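Local coordinates for protein gamma-glutamyltransferase 1 Threonine peptidase. MEROPS family T03 (Pseudomonas nitroreducens, PDB 7D9E) that transfers gamma-glutamyl groups from peptides such as glutathione to amino acids or to water, as a self-processed N-terminal nucleophile hydrolase, at residues Leu71-Pro76 and Arg96-Ile101. Sequence-based numbering, arbitrary orientation.
Sequences LSSMSP and RIFTSI. With DON (6-diazenyl-5-oxo-L-norleucine), chain D.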
ATOM      1  N   LEU B  71       7.312  -1.704   9.485  1.00 17.01           N
ATOM      2  CA  LEU B  71       6.434  -2.747   8.952  1.00 17.95           C
ATOM      3  C   LEU B  71       5.276  -2.133   8.179  1.00 18.57           C
ATOM      4  O   LEU B  71       4.681  -1.147   8.598  1.00 17.18           O
ATOM      5  CB  LEU B  71       5.886  -3.598  10.098  1.00 16.93           C
ATOM      6  CG  LEU B  71       5.106  -4.858   9.693  1.00 19.38           C
ATOM      7  CD1 LEU B  71       6.027  -5.876   9.068  1.00 18.86           C
ATOM      8  CD2 LEU B  71       4.403  -5.455  10.889  1.00 23.56           C
ATOM      9  N   SER B  72       4.944  -2.742   7.051  1.00 15.32           N
ATOM     10  CA  SER B  72       3.878  -2.265   6.183  1.00 14.22           C
ATOM     11  C   SER B  72       2.836  -3.356   6.013  1.00 15.71           C
ATOM     12  O   SER B  72       3.073  -4.530   6.317  1.00 17.50           O
ATOM     13  CB  SER B  72       4.472  -1.898   4.834  1.00 16.66           C
ATOM     14  OG  SER B  72       3.501  -1.376   3.956  1.00 17.62           O
ATOM     15  N   SER B  73       1.672  -2.937   5.524  1.00 15.80           N
ATOM     16  CA  SER B  73       0.669  -3.868   5.029  1.00 16.09           C
ATOM     17  C   SER B  73       0.554  -3.840   3.519  1.00 16.70           C
ATOM     18  O   SER B  73      -0.255  -4.585   2.961  1.00 16.18           O
ATOM     19  CB  SER B  73      -0.695  -3.550   5.643  1.00 17.47           C
ATOM     20  OG  SER B  73      -0.659  -3.633   7.072  1.00 18.08           O
ATOM     21  N   MET B  74       1.313  -2.993   2.839  1.00 15.53           N
ATOM     22  CA  MET B  74       1.148  -2.809   1.389  1.00 16.04           C
ATOM     23  C   MET B  74       1.576  -4.102   0.693  1.00 16.59           C
ATOM     24  O   MET B  74       2.596  -4.708   1.034  1.00 17.10           O
ATOM     25  CB  MET B  74       2.061  -1.664   0.998  1.00 17.20           C
ATOM     26  CG  MET B  74       1.455  -0.285   1.291  1.00 17.25           C
ATOM     27  SD  MET B  74       2.380   1.115   0.641  1.00 19.39           S
ATOM     28  CE  MET B  74       3.998   0.900   1.289  1.00 24.13           C
ATOM     29  N   SER B  75       0.775  -4.539  -0.283  1.00 15.86           N
ATOM     30  CA  SER B  75       0.892  -5.891  -0.820  1.00 15.73           C
ATOM     31  C   SER B  75       0.674  -5.922  -2.327  1.00 15.67           C
ATOM     32  O   SER B  75      -0.205  -6.626  -2.823  1.00 16.77           O
ATOM     33  CB  SER B  75      -0.120  -6.801  -0.129  1.00 16.47           C
ATOM     34  OG  SER B  75       0.061  -6.817   1.281  1.00 18.81           O
ATOM     35  N   PRO B  76       1.466  -5.178  -3.088  1.00 14.32           N
ATOM     36  CA  PRO B  76       1.322  -5.226  -4.550  1.00 14.33           C
ATOM     37  C   PRO B  76       1.572  -6.648  -5.023  1.00 16.10           C
ATOM     38  O   PRO B  76       2.545  -7.284  -4.624  1.00 16.94           O
ATOM     39  CB  PRO B  76       2.400  -4.271  -5.056  1.00 14.79           C
ATOM     40  CG  PRO B  76       3.403  -4.171  -3.898  1.00 16.38           C
ATOM     41  CD  PRO B  76       2.586  -4.322  -2.659  1.00 16.08           C
ATOM     42  N   ARG B  96      -6.056  -2.997   6.241  1.00 17.12           N
ATOM     43  CA  ARG B  96      -7.043  -3.740   5.478  1.00 15.72           C
ATOM     44  C   ARG B  96      -6.523  -4.194   4.117  1.00 14.41           C
ATOM     45  O   ARG B  96      -7.242  -4.852   3.378  1.00 15.15           O
ATOM     46  CB  ARG B  96      -8.276  -2.881   5.201  1.00 16.65           C
ATOM     47  CG  ARG B  96      -9.129  -2.407   6.402  1.00 17.43           C
ATOM     48  CD  ARG B  96      -8.408  -1.823   7.574  1.00 20.86           C
ATOM     49  NE  ARG B  96      -9.401  -1.203   8.457  1.00 20.96           N
ATOM     50  CZ  ARG B  96      -9.157  -0.636   9.621  1.00 24.30           C
ATOM     51  NH1 ARG B  96      -7.932  -0.609  10.146  1.00 25.01           N
ATOM     52  NH2 ARG B  96     -10.172  -0.116  10.299  1.00 24.17           N
ATOM     53  N   ILE B  97      -5.301  -3.843   3.753  1.00 15.32           N
ATOM     54  CA  ILE B  97      -4.856  -4.062   2.379  1.00 14.97           C
ATOM     55  C   ILE B  97      -4.848  -5.540   2.035  1.00 13.90           C
ATOM     56  O   ILE B  97      -5.360  -5.943   0.989  1.00 14.48           O
ATOM     57  CB  ILE B  97      -3.470  -3.429   2.158  1.00 15.74           C
ATOM     58  CG1 ILE B  97      -3.576  -1.910   2.081  1.00 15.55           C
ATOM     59  CG2 ILE B  97      -2.823  -4.027   0.876  1.00 16.57           C
ATOM     60  CD1 ILE B  97      -2.254  -1.191   2.078  1.00 17.38           C
ATOM     61  N   PHE B  98      -4.184  -6.355   2.864  1.00 15.31           N
ATOM     62  CA  PHE B  98      -4.039  -7.758   2.491  1.00 13.94           C
ATOM     63  C   PHE B  98      -5.328  -8.528   2.725  1.00 14.86           C
ATOM     64  O   PHE B  98      -5.584  -9.508   2.017  1.00 16.86           O
ATOM     65  CB  PHE B  98      -2.807  -8.384   3.128  1.00 16.73           C
ATOM     66  CG  PHE B  98      -2.690  -8.204   4.605  1.00 16.90           C
ATOM     67  CD1 PHE B  98      -3.419  -9.001   5.465  1.00 18.28           C
ATOM     68  CD2 PHE B  98      -1.803  -7.266   5.124  1.00 17.00           C
ATOM     69  CE1 PHE B  98      -3.300  -8.847   6.838  1.00 20.71           C
ATOM     70  CE2 PHE B  98      -1.653  -7.120   6.503  1.00 19.98           C
ATOM     71  CZ  PHE B  98      -2.410  -7.920   7.353  1.00 20.27           C
ATOM     72  N   THR B  99      -6.173  -8.110   3.679  1.00 16.50           N
ATOM     73  CA  THR B  99      -7.473  -8.771   3.768  1.00 16.22           C
ATOM     74  C   THR B  99      -8.355  -8.415   2.578  1.00 15.04           C
ATOM     75  O   THR B  99      -9.154  -9.259   2.131  1.00 15.95           O
ATOM     76  CB  THR B  99      -8.194  -8.489   5.090  1.00 17.76           C
ATOM     77  OG1 THR B  99      -8.483  -7.106   5.205  1.00 16.88           O
ATOM     78  CG2 THR B  99      -7.373  -9.002   6.292  1.00 18.01           C
ATOM     79  N   SER B 100      -8.235  -7.187   2.047  1.00 14.94           N
ATOM     80  CA  SER B 100      -9.008  -6.860   0.845  1.00 15.32           C
ATOM     81  C   SER B 100      -8.508  -7.631  -0.374  1.00 13.19           C
ATOM     82  O   SER B 100      -9.314  -8.127  -1.166  1.00 14.87           O
ATOM     83  CB  SER B 100      -8.997  -5.373   0.553  1.00 15.51           C
ATOM     84  OG  SER B 100      -9.991  -4.672   1.310  1.00 17.58           O
ATOM     85  N   ILE B 101      -7.187  -7.739  -0.542  1.00 13.80           N
ATOM     86  CA  ILE B 101      -6.656  -8.549  -1.635  1.00 14.75           C
ATOM     87  C   ILE B 101      -7.131 -10.000  -1.524  1.00 16.41           C
ATOM     88  O   ILE B 101      -7.547 -10.608  -2.525  1.00 15.33           O
ATOM     89  CB  ILE B 101      -5.134  -8.433  -1.687  1.00 15.15           C
ATOM     90  CG1 ILE B 101      -4.777  -7.036  -2.151  1.00 16.32           C
ATOM     91  CG2 ILE B 101      -4.539  -9.507  -2.622  1.00 17.56           C
ATOM     92  CD1 ILE B 101      -3.337  -6.675  -2.039  1.00 18.78           C
TER
HETATM   93  O   DON D 701       2.472   0.937   4.816  1.00 17.87           O
HETATM   94  C   DON D 701       1.262   0.745   5.372  1.00 21.56           C
HETATM   95  OXT DON D 701       0.874  -0.400   5.579  1.00 21.60           O
HETATM   96  CA  DON D 701       0.506   2.049   5.542  1.00 25.06           C
HETATM   97  N   DON D 701       1.391   3.134   5.903  1.00 20.83           N
HETATM   98  CB  DON D 701      -0.277   2.153   4.215  1.00 24.65           C
HETATM   99  C1E DON D 701      -0.971   3.474   4.070  1.00 31.15           C
HETATM  100  C1D DON D 701      -1.914   3.370   2.900  1.00 41.76           C
HETATM  101  O1J DON D 701      -1.995   2.346   2.204  1.00 54.71           O
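Ile97, in the first turn of helix 97-109, pushes its side chain into the loop 71-76 just where that loop holds the inhibitor DON. Its CB already sits against the backbone oxygen of Ser73. From there the side chain forks: chi1 of -74° sets CG1 beside the backbone N and CG2 anti to it, which brings CG2 to 3.4 Å from Ser73 O and near Ser75 N. The other branch, through CG1, ends in CD1, which touches Met74 CG at 3.9 Å, the two side chains lying side by side, and still comes within 3.5 Å of the ketone oxygen O1J of DON. One turn on, the CD1 methyl of Ile101 packs on Ser75, 3.2 Å from its O and next to its CB. Phe98 comes in beside them, its ring edge turned to Ser75 OG, while CE2 touches CB and OG of Ser73; Phe311 of the partner chain meets the same ring.

The loop is also braced from within. Ser75 OG donates to Ser73 O from above the carbonyl plane (2.8 Å), and Ser72 OG accepts the N-H of Met74 almost straight on (170°), closing an ST turn. That same Ser72 hydroxyl gives its proton to DON O at 2.7 Å, while Ser73 N-H points at OXT, so each carboxylate oxygen has its own donor from the loop. An alanine in place of Ser72 would probably leave DON O without this donor and the Met74 N-H without its turn acceptor. The loop thus holds the alpha-carboxylate, and Ile97 at the helix start lines the gamma-glutamyl pocket beside the ketone, in this N-terminal nucleophile (Ntn) hydrolase, whose nucleophile is probably Thr1.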